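PDB 1IV3: 2-C-methyl-D-erythritol 2,4-cyclodiphosphate synthase from Thermus thermophilus, which converts 4-diphosphocytidyl-2-C-methyl-D-erythritol 2-phosphate into 2-C-methyl-D-erythritol 2,4-cyclodiphosphate with release of CMP, a step of the non-mevalonate route to isoprenoids. Local coordinates for residues L98-R102 / P103-P107; A47-A51 / Y52-D56; R82-A86 / R87-L91. The protein carries 3 engineered substitutions. All blocks are in the same frame, centred on the assembly; numbering follows the deposited sequence.

Overall arrangement
The three contacts are all local, formed where the chain leaves a regular element: a pair and an outlier. Interactions 2 and 3 are two examples of one principle, a helix ended by a glycine in a Schellman motif: their centres lie about 11 Å apart, and they touch through Tyr52 and Leu54 of interaction 2 and Val84, Arg87 and Ala89 of interaction 3. Interaction 1 lies across the chain's centre, about 27 Å from interaction 2 and about 32 Å from interaction 3, centre to centre. It contains residues 100-106, assigned to the substrate site. Interaction 2 leads into the predicted substrate-binding residues 56-58; the Asp56 side chain is about 10 Å from a bound magnesium ion.

Interaction 1 of 3, residues L98-R102 / P103-P107; sequences LTLDR and PKLGP
Leu100 and Leu105 meet across a turn in which the chain leaves strand 91-99 and doubles back toward helix 109-120. Followed outward, the side chain of Leu100 leaves CB with CG lodged between the backbone N and the carbonyl carbon (chi1 76°), and its two methyls go to different partners. CD1 rests on the ring of Pro103, 4.0 Å from CD. CD2 reaches Leu105 instead, at 3.6 Å from its CD1 and 3.9 Å from its CG, the two leucine side chains crossing at about a right angle. The same methyl of Leu105 lies 4.0 Å from CD1 of Leu98, so Leu105 CD1 touches both Leu98 and Leu100.

The turn itself contains a cis peptide bond between Arg102 and Pro103, which brings their CA atoms to 3.0 Å. Inside the bend a water donates one hydrogen to Leu100 O and the other to Pro103 O, each bond 2.9 Å long, and thereby bridges two carbonyls that could not bond to each other. Arg102 sends its guanidinium group away from the turn to a salt bridge with Glu14, while Asp101 OD1 hydrogen-bonds to Ser134 OG. Leu105 also packs on Leu20 and on Phe131, a further substrate-binding residue.

Residues 100-106 all belong to the site for 4-CDP-2-C-methyl-D-erythritol 2-phosphate. The chemistry is thus divided: direct contacts between the side chains of the two halves are apolar, the backbone is bridged by water, and the charged ends of Asp101 and Arg102 are held by residues elsewhere in the fold, an arrangement consistent with a loop already ordered without substrate.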
ATOM      1  N   LEU A  98      -9.041  -5.334   1.174  1.00 10.57           N
ATOM      2  CA  LEU A  98     -10.157  -4.900   0.364  1.00 14.13           C
ATOM      3  C   LEU A  98     -10.909  -3.782   1.094  1.00 16.90           C
ATOM      4  O   LEU A  98     -11.251  -3.959   2.265  1.00 12.02           O
ATOM      5  CB  LEU A  98     -11.129  -6.029   0.090  1.00 12.23           C
ATOM      6  CG  LEU A  98     -10.484  -7.299  -0.449  1.00 14.94           C
ATOM      7  CD1 LEU A  98     -11.592  -8.281  -0.835  1.00 17.35           C
ATOM      8  CD2 LEU A  98      -9.572  -7.004  -1.626  1.00 17.25           C
ATOM      9  N   THR A  99     -11.127  -2.706   0.342  1.00 10.39           N
ATOM     10  CA  THR A  99     -11.800  -1.535   0.890  1.00 12.87           C
ATOM     11  C   THR A  99     -13.033  -1.207   0.073  1.00 16.06           C
ATOM     12  O   THR A  99     -12.964  -1.042  -1.151  1.00 14.73           O
ATOM     13  CB  THR A  99     -10.843  -0.327   0.898  1.00 12.52           C
ATOM     14  OG1 THR A  99      -9.665  -0.659   1.645  1.00 13.41           O
ATOM     15  CG2 THR A  99     -11.491   0.858   1.576  1.00 11.93           C
ATOM     16  N   LEU A 100     -14.170  -1.135   0.744  1.00 15.03           N
ATOM     17  CA  LEU A 100     -15.432  -0.739   0.108  1.00 17.67           C
ATOM     18  C   LEU A 100     -16.468  -0.470   1.198  1.00 19.43           C
ATOM     19  O   LEU A 100     -16.423  -1.085   2.271  1.00 13.17           O
ATOM     20  CB  LEU A 100     -15.913  -1.792  -0.883  1.00 19.89           C
ATOM     21  CG  LEU A 100     -16.541  -3.080  -0.349  1.00 14.41           C
ATOM     22  CD1 LEU A 100     -16.978  -3.998  -1.491  1.00 20.41           C
ATOM     23  CD2 LEU A 100     -15.587  -3.818   0.565  1.00 18.32           C
ATOM     24  N   ASP A 101     -17.373   0.471   0.942  1.00 17.91           N
ATOM     25  CA  ASP A 101     -18.324   0.858   1.989  1.00 19.08           C
ATOM     26  C   ASP A 101     -19.495  -0.102   2.076  1.00 20.01           C
ATOM     27  O   ASP A 101     -20.112  -0.229   3.138  1.00 22.98           O
ATOM     28  CB  ASP A 101     -18.782   2.308   1.749  1.00 22.27           C
ATOM     29  CG  ASP A 101     -17.623   3.278   1.873  1.00 21.64           C
ATOM     30  OD1 ASP A 101     -16.447   2.860   1.851  1.00 25.98           O
ATOM     31  OD2 ASP A 101     -17.863   4.497   2.026  1.00 45.74           O
ATOM     32  N   ARG A 102     -19.825  -0.810   1.002  1.00 17.43           N
ATOM     33  CA  ARG A 102     -20.879  -1.826   1.051  1.00 13.98           C
ATOM     34  C   ARG A 102     -20.632  -2.780  -0.107  1.00 16.02           C
ATOM     35  O   ARG A 102     -20.024  -2.282  -1.072  1.00 19.92           O
ATOM     36  CB  ARG A 102     -22.255  -1.180   0.962  1.00 19.63           C
ATOM     37  CG  ARG A 102     -22.345  -0.124  -0.118  1.00 28.88           C
ATOM     38  CD  ARG A 102     -23.726   0.522  -0.235  1.00 30.66           C
ATOM     39  NE  ARG A 102     -23.801   1.249  -1.506  1.00 37.07           N
ATOM     40  CZ  ARG A 102     -24.871   1.399  -2.267  1.00 42.34           C
ATOM     41  NH1 ARG A 102     -26.027   0.862  -1.902  1.00 33.15           N
ATOM     42  NH2 ARG A 102     -24.786   2.091  -3.400  1.00 43.28           N
ATOM     43  N   PRO A 103     -21.029  -4.035  -0.038  1.00 18.68           N
ATOM     44  CA  PRO A 103     -21.700  -4.681   1.085  1.00 20.53           C
ATOM     45  C   PRO A 103     -20.706  -5.102   2.165  1.00 24.74           C
ATOM     46  O   PRO A 103     -19.496  -5.063   1.935  1.00 26.67           O
ATOM     47  CB  PRO A 103     -22.286  -5.953   0.456  1.00 26.38           C
ATOM     48  CG  PRO A 103     -21.257  -6.316  -0.567  1.00 24.68           C
ATOM     49  CD  PRO A 103     -20.793  -5.010  -1.140  1.00 24.48           C
ATOM     50  N   LYS A 104     -21.193  -5.505   3.335  1.00 17.79           N
ATOM     51  CA  LYS A 104     -20.319  -6.076   4.350  1.00 23.03           C
ATOM     52  C   LYS A 104     -19.678  -7.369   3.846  1.00 19.06           C
ATOM     53  O   LYS A 104     -20.389  -8.235   3.312  1.00 15.09           O
ATOM     54  CB  LYS A 104     -21.113  -6.366   5.637  1.00 23.44           C
ATOM     55  CG  LYS A 104     -21.628  -5.073   6.274  1.00 32.91           C
ATOM     56  CD  LYS A 104     -22.349  -5.347   7.583  1.00 48.64           C
ATOM     57  CE  LYS A 104     -21.786  -4.492   8.714  1.00 50.90           C
ATOM     58  NZ  LYS A 104     -22.503  -3.182   8.810  1.00 72.46           N
ATOM     59  N   LEU A 105     -18.370  -7.491   4.030  1.00 13.47           N
ATOM     60  CA  LEU A 105     -17.688  -8.708   3.559  1.00 13.93           C
ATOM     61  C   LEU A 105     -17.530  -9.750   4.649  1.00 12.92           C
ATOM     62  O   LEU A 105     -17.302 -10.933   4.369  1.00 10.08           O
ATOM     63  CB  LEU A 105     -16.349  -8.314   2.912  1.00 15.93           C
ATOM     64  CG  LEU A 105     -16.439  -7.493   1.613  1.00 13.69           C
ATOM     65  CD1 LEU A 105     -15.067  -7.325   0.975  1.00 11.61           C
ATOM     66  CD2 LEU A 105     -17.389  -8.136   0.601  1.00 11.84           C
ATOM     67  N   GLY A 106     -17.676  -9.313   5.908  1.00 19.33           N
ATOM     68  CA  GLY A 106     -17.583 -10.218   7.043  1.00 16.85           C
ATOM     69  C   GLY A 106     -18.255 -11.569   6.899  1.00 19.85           C
ATOM     70  O   GLY A 106     -17.596 -12.615   7.103  1.00 16.59           O
ATOM     71  N   PRO A 107     -19.533 -11.579   6.534  1.00 18.62           N
ATOM     72  CA  PRO A 107     -20.258 -12.853   6.429  1.00 27.89           C
ATOM     73  C   PRO A 107     -19.676 -13.771   5.359  1.00 23.80           C
ATOM     74  O   PRO A 107     -20.040 -14.958   5.359  1.00 30.56           O
ATOM     75  CB  PRO A 107     -21.686 -12.439   6.051  1.00 19.30           C
ATOM     76  CG  PRO A 107     -21.793 -11.032   6.519  1.00 15.84           C
ATOM     77  CD  PRO A 107     -20.426 -10.459   6.208  1.00 25.16           C
TER
HETATM   78  O   HOH W   1     -17.792  -3.285   3.471  1.00 19.20           O

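Interaction 2 of 3, residues A47-A51 / Y52-D56; sequences ALLSA and YGLGD
The ring of Tyr52 has Leu48 O at its edge, near the ring plane, and meets Ala51 obliquely: Tyr52 CD1 lies 3.5 Å from Ala51 C and 4.1 Å from Ala51 CB. The ring also packs on Val84 and Ala89, and Arg2 makes a cation-pi contact with it and hydrogen-bonds to Ala51 O through NH1. A serine in place of Tyr52 would probably open a gap beside Val84 and Ala89 and deprive Arg2 of its aromatic partner.

The backbone turns here by a Schellman motif with Gly53, at positive phi, as the C-prime residue. Leu54 N donates to Leu49 O at 3.0 Å in a nearly straight bond (170°), and Gly53 N to Ser50 O, also at 3.0 Å. Leu49 O is gripped twice, since Tyr52 N approaches it from the other face of the carbonyl plane. Beyond the turn, Leu49 CD1 lies 3.6 Å from Asp56 C, and Leu49 CD2 is 4.2 Å from Leu54 CB.

Asp56 caps helix 57-60 through Leu59 N and forms a salt bridge with Arg109 of the second subunit. The turn joins helix 39-50 to helix 57-60, with helix 73-86 against Leu49, Tyr52 and Leu54, and strand 141-150 packed against Ala47 and Ala51.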
ATOM      1  N   ALA A  47       0.544  -8.039  -8.413  1.00  7.20           N
ATOM      2  CA  ALA A  47       1.610  -8.242  -7.435  1.00  6.50           C
ATOM      3  C   ALA A  47       2.518  -9.396  -7.845  1.00  9.64           C
ATOM      4  O   ALA A  47       3.744  -9.302  -7.736  1.00  9.96           O
ATOM      5  CB  ALA A  47       1.023  -8.499  -6.051  1.00  5.50           C
ATOM      6  N   LEU A  48       1.918 -10.513  -8.313  1.00  7.92           N
ATOM      7  CA  LEU A  48       2.700 -11.648  -8.806  1.00  8.20           C
ATOM      8  C   LEU A  48       3.566 -11.268  -9.987  1.00 10.43           C
ATOM      9  O   LEU A  48       4.763 -11.578 -10.028  1.00 11.16           O
ATOM     10  CB  LEU A  48       1.744 -12.780  -9.211  1.00 10.83           C
ATOM     11  CG  LEU A  48       1.011 -13.484  -8.063  1.00 11.37           C
ATOM     12  CD1 LEU A  48      -0.060 -14.440  -8.611  1.00 13.50           C
ATOM     13  CD2 LEU A  48       1.965 -14.273  -7.165  1.00 10.92           C
ATOM     14  N   LEU A  49       2.950 -10.595 -10.967  1.00  7.18           N
ATOM     15  CA  LEU A  49       3.710 -10.188 -12.155  1.00  8.28           C
ATOM     16  C   LEU A  49       4.858  -9.286 -11.744  1.00  8.00           C
ATOM     17  O   LEU A  49       6.000  -9.392 -12.195  1.00 12.88           O
ATOM     18  CB  LEU A  49       2.798  -9.461 -13.144  1.00  8.36           C
ATOM     19  CG  LEU A  49       1.668 -10.289 -13.774  1.00 12.26           C
ATOM     20  CD1 LEU A  49       0.826  -9.409 -14.696  1.00  9.10           C
ATOM     21  CD2 LEU A  49       2.232 -11.485 -14.524  1.00 10.55           C
ATOM     22  N   SER A  50       4.522  -8.343 -10.870  1.00  7.46           N
ATOM     23  CA  SER A  50       5.481  -7.366 -10.360  1.00 12.38           C
ATOM     24  C   SER A  50       6.694  -8.030  -9.710  1.00 10.23           C
ATOM     25  O   SER A  50       7.821  -7.543  -9.852  1.00  9.42           O
ATOM     26  CB  SER A  50       4.765  -6.443  -9.357  1.00 10.82           C
ATOM     27  OG  SER A  50       5.546  -5.259  -9.199  1.00 16.32           O
ATOM     28  N   ALA A  51       6.464  -9.127  -8.993  1.00  8.70           N
ATOM     29  CA  ALA A  51       7.549  -9.810  -8.299  1.00  8.96           C
ATOM     30  C   ALA A  51       8.634 -10.297  -9.262  1.00 13.59           C
ATOM     31  O   ALA A  51       9.743 -10.573  -8.803  1.00 11.60           O
ATOM     32  CB  ALA A  51       7.042 -10.988  -7.481  1.00  9.78           C
ATOM     33  N   TYR A  52       8.314 -10.415 -10.549  1.00 11.37           N
ATOM     34  CA  TYR A  52       9.312 -10.812 -11.535  1.00  8.63           C
ATOM     35  C   TYR A  52       9.497  -9.784 -12.624  1.00 12.37           C
ATOM     36  O   TYR A  52      10.154 -10.059 -13.629  1.00 10.86           O
ATOM     37  CB  TYR A  52       8.929 -12.171 -12.145  1.00 11.62           C
ATOM     38  CG  TYR A  52       9.426 -13.296 -11.269  1.00 10.59           C
ATOM     39  CD1 TYR A  52       8.673 -13.668 -10.157  1.00 15.66           C
ATOM     40  CD2 TYR A  52      10.622 -13.944 -11.541  1.00 14.37           C
ATOM     41  CE1 TYR A  52       9.103 -14.683  -9.329  1.00 20.92           C
ATOM     42  CE2 TYR A  52      11.048 -14.971 -10.717  1.00 17.81           C
ATOM     43  CZ  TYR A  52      10.285 -15.328  -9.628  1.00 20.08           C
ATOM     44  OH  TYR A  52      10.696 -16.342  -8.804  1.00 20.27           O
ATOM     45  N   GLY A  53       8.966  -8.570 -12.447  1.00  9.98           N
ATOM     46  CA  GLY A  53       9.177  -7.532 -13.438  1.00  8.66           C
ATOM     47  C   GLY A  53       8.448  -7.819 -14.743  1.00 12.79           C
ATOM     48  O   GLY A  53       8.843  -7.262 -15.771  1.00 14.35           O
ATOM     49  N   LEU A  54       7.414  -8.652 -14.749  1.00 11.75           N
ATOM     50  CA  LEU A  54       6.812  -9.116 -15.997  1.00  8.67           C
ATOM     51  C   LEU A  54       5.848  -8.142 -16.625  1.00 12.21           C
ATOM     52  O   LEU A  54       5.431  -8.268 -17.774  1.00 14.41           O
ATOM     53  CB  LEU A  54       6.106 -10.445 -15.695  1.00 10.44           C
ATOM     54  CG  LEU A  54       7.096 -11.517 -15.199  1.00 14.16           C
ATOM     55  CD1 LEU A  54       6.332 -12.730 -14.708  1.00 16.61           C
ATOM     56  CD2 LEU A  54       8.079 -11.837 -16.308  1.00 14.81           C
ATOM     57  N   GLY A  55       5.471  -7.101 -15.885  1.00  8.86           N
ATOM     58  CA  GLY A  55       4.578  -6.110 -16.464  1.00 11.38           C
ATOM     59  C   GLY A  55       3.367  -5.957 -15.560  1.00 12.18           C
ATOM     60  O   GLY A  55       3.580  -5.936 -14.348  1.00 14.16           O
ATOM     61  N   ASP A  56       2.179  -5.869 -16.130  1.00 10.02           N
ATOM     62  CA  ASP A  56       0.961  -5.769 -15.323  1.00 12.16           C
ATOM     63  C   ASP A  56      -0.192  -6.314 -16.161  1.00 14.50           C
ATOM     64  O   ASP A  56      -0.001  -6.758 -17.309  1.00 11.11           O
ATOM     65  CB  ASP A  56       0.721  -4.353 -14.818  1.00 11.14           C
ATOM     66  CG  ASP A  56       0.597  -3.313 -15.897  1.00 11.23           C
ATOM     67  OD1 ASP A  56      -0.071  -3.594 -16.910  1.00 14.55           O
ATOM     68  OD2 ASP A  56       1.106  -2.177 -15.803  1.00 13.49           O
TER

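Interaction 3 of 3, residues R82-A86 / R87-L91; sequences RLVEA and RGAKL
Arg87 folds back so that its own side chain bonds to the helix it has just left: NH1 donates to Leu83 O at 2.9 Å, with an angle of 143° at the hydrogen. The oxygen lies at the edge of the guanidinium group, 23° out of its plane. With CG anti to its carbonyl carbon (chi1 -74°) and the chain extended as far as NE, the arginine runs alongside Leu83, pointing the same way, and NH1 lies 4.0 Å from Leu83 CD2. The backbone N of Arg87 adds a weak bond to the same Leu83 O.

Val84 O is likewise shared, taking Arg87 N and Ala89 N from opposite faces of its plane. Ala89 CB meets Val84 CB at 3.9 Å, an apolar contact between the helix and the residue after Gly88. A water may bridge Glu85 O and Ala89 O, although its leg to Glu85 O is suspiciously short, while the carboxylate of Glu85 forms a salt bridge with Arg121.

Gly88, at positive phi, is the C-prime residue: its N donates to Glu85 O, and Ala89 N reaches Val84 O at 3.0 Å. These two bonds define a Schellman motif, the classic glycine-ended C-terminus, which here closes helix 73-86 and turns the chain into strand 91-99.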
ATOM      1  N   ARG A  82       1.480 -19.192 -13.594  1.00 12.68           N
ATOM      2  CA  ARG A  82       2.241 -20.088 -14.483  1.00 14.29           C
ATOM      3  C   ARG A  82       3.557 -19.453 -14.897  1.00 14.58           C
ATOM      4  O   ARG A  82       4.611 -20.092 -14.888  1.00 14.89           O
ATOM      5  CB  ARG A  82       1.441 -20.447 -15.736  1.00 15.50           C
ATOM      6  CG  ARG A  82       2.159 -21.444 -16.656  1.00 15.62           C
ATOM      7  CD  ARG A  82       1.320 -21.735 -17.898  1.00 16.97           C
ATOM      8  NE  ARG A  82       1.314 -20.587 -18.810  1.00 17.93           N
ATOM      9  CZ  ARG A  82       2.396 -20.298 -19.540  1.00 38.22           C
ATOM     10  NH1 ARG A  82       3.476 -21.075 -19.429  1.00 33.21           N
ATOM     11  NH2 ARG A  82       2.407 -19.263 -20.371  1.00 19.36           N
ATOM     12  N   LEU A  83       3.496 -18.170 -15.250  1.00 13.74           N
ATOM     13  CA  LEU A  83       4.677 -17.420 -15.671  1.00  9.87           C
ATOM     14  C   LEU A  83       5.705 -17.309 -14.556  1.00 13.53           C
ATOM     15  O   LEU A  83       6.891 -17.491 -14.808  1.00 14.02           O
ATOM     16  CB  LEU A  83       4.277 -16.018 -16.137  1.00 12.44           C
ATOM     17  CG  LEU A  83       3.363 -15.946 -17.356  1.00 14.29           C
ATOM     18  CD1 LEU A  83       2.858 -14.522 -17.556  1.00 15.05           C
ATOM     19  CD2 LEU A  83       4.079 -16.440 -18.608  1.00 18.44           C
ATOM     20  N   VAL A  84       5.312 -17.007 -13.311  1.00 12.57           N
ATOM     21  CA  VAL A  84       6.407 -16.931 -12.323  1.00 10.20           C
ATOM     22  C   VAL A  84       6.931 -18.315 -11.959  1.00 15.28           C
ATOM     23  O   VAL A  84       8.131 -18.450 -11.689  1.00 14.89           O
ATOM     24  CB  VAL A  84       5.926 -16.137 -11.108  1.00 14.86           C
ATOM     25  CG1 VAL A  84       5.430 -14.792 -11.635  1.00 15.67           C
ATOM     26  CG2 VAL A  84       4.842 -16.869 -10.344  1.00 17.56           C
ATOM     27  N   GLU A  85       6.062 -19.336 -11.953  1.00 13.19           N
ATOM     28  CA  GLU A  85       6.498 -20.695 -11.587  1.00 12.67           C
ATOM     29  C   GLU A  85       7.507 -21.148 -12.622  1.00 13.89           C
ATOM     30  O   GLU A  85       8.516 -21.790 -12.345  1.00 14.81           O
ATOM     31  CB  GLU A  85       5.341 -21.688 -11.490  1.00 15.25           C
ATOM     32  CG  GLU A  85       4.559 -21.565 -10.189  1.00 18.47           C
ATOM     33  CD  GLU A  85       3.213 -22.254 -10.182  1.00 29.39           C
ATOM     34  OE1 GLU A  85       2.938 -23.085 -11.071  1.00 33.38           O
ATOM     35  OE2 GLU A  85       2.395 -21.965  -9.277  1.00 28.49           O
ATOM     36  N   ALA A  86       7.240 -20.764 -13.870  1.00 12.51           N
ATOM     37  CA  ALA A  86       8.217 -21.163 -14.891  1.00 17.22           C
ATOM     38  C   ALA A  86       9.564 -20.516 -14.671  1.00 14.05           C
ATOM     39  O   ALA A  86      10.585 -20.961 -15.192  1.00 19.93           O
ATOM     40  CB  ALA A  86       7.684 -20.787 -16.269  1.00 13.62           C
ATOM     41  N   ARG A  87       9.592 -19.432 -13.919  1.00 14.88           N
ATOM     42  CA  ARG A  87      10.853 -18.734 -13.660  1.00 14.27           C
ATOM     43  C   ARG A  87      11.444 -19.117 -12.311  1.00 17.00           C
ATOM     44  O   ARG A  87      12.357 -18.430 -11.853  1.00 23.36           O
ATOM     45  CB  ARG A  87      10.616 -17.227 -13.794  1.00 16.97           C
ATOM     46  CG  ARG A  87      10.475 -16.814 -15.269  1.00 18.77           C
ATOM     47  CD  ARG A  87       9.719 -15.497 -15.374  1.00 22.57           C
ATOM     48  NE  ARG A  87       9.478 -15.057 -16.739  1.00 28.91           N
ATOM     49  CZ  ARG A  87       8.661 -15.600 -17.631  1.00 34.17           C
ATOM     50  NH1 ARG A  87       7.922 -16.676 -17.369  1.00 24.34           N
ATOM     51  NH2 ARG A  87       8.579 -15.048 -18.837  1.00 35.79           N
ATOM     52  N   GLY A  88      10.943 -20.196 -11.730  1.00 17.08           N
ATOM     53  CA  GLY A  88      11.439 -20.795 -10.514  1.00 16.32           C
ATOM     54  C   GLY A  88      10.749 -20.339  -9.252  1.00 17.36           C
ATOM     55  O   GLY A  88      11.138 -20.716  -8.144  1.00 20.40           O
ATOM     56  N   ALA A  89       9.698 -19.522  -9.325  1.00 16.96           N
ATOM     57  CA  ALA A  89       9.115 -19.027  -8.076  1.00 12.53           C
ATOM     58  C   ALA A  89       8.298 -20.070  -7.338  1.00 15.14           C
ATOM     59  O   ALA A  89       7.661 -20.952  -7.930  1.00 16.66           O
ATOM     60  CB  ALA A  89       8.222 -17.850  -8.443  1.00 21.27           C
ATOM     61  N   LYS A  90       8.305 -19.976  -6.013  1.00 14.46           N
ATOM     62  CA  LYS A  90       7.423 -20.718  -5.137  1.00 12.73           C
ATOM     63  C   LYS A  90       6.621 -19.684  -4.322  1.00 15.71           C
ATOM     64  O   LYS A  90       7.162 -19.080  -3.399  1.00 18.44           O
ATOM     65  CB  LYS A  90       8.115 -21.623  -4.130  1.00 16.02           C
ATOM     66  CG  LYS A  90       8.306 -23.067  -4.493  1.00 36.16           C
ATOM     67  CD  LYS A  90       8.920 -23.308  -5.858  1.00 48.17           C
ATOM     68  CE  LYS A  90       8.717 -24.760  -6.290  1.00 53.44           C
ATOM     69  NZ  LYS A  90       9.918 -25.294  -6.988  1.00 61.68           N
ATOM     70  N   LEU A  91       5.363 -19.485  -4.672  1.00 12.34           N
ATOM     71  CA  LEU A  91       4.582 -18.546  -3.861  1.00 12.53           C
ATOM     72  C   LEU A  91       4.547 -19.008  -2.416  1.00 13.45           C
ATOM     73  O   LEU A  91       4.342 -20.197  -2.163  1.00 14.27           O
ATOM     74  CB  LEU A  91       3.183 -18.452  -4.449  1.00 19.26           C
ATOM     75  CG  LEU A  91       2.222 -17.411  -3.890  1.00 22.54           C
ATOM     76  CD1 LEU A  91       2.835 -16.014  -3.781  1.00 17.06           C
ATOM     77  CD2 LEU A  91       0.985 -17.396  -4.798  1.00 27.56           C
TER
HETATM   78  O   HOH W   2       8.402 -22.734 -10.006  1.00 28.70           O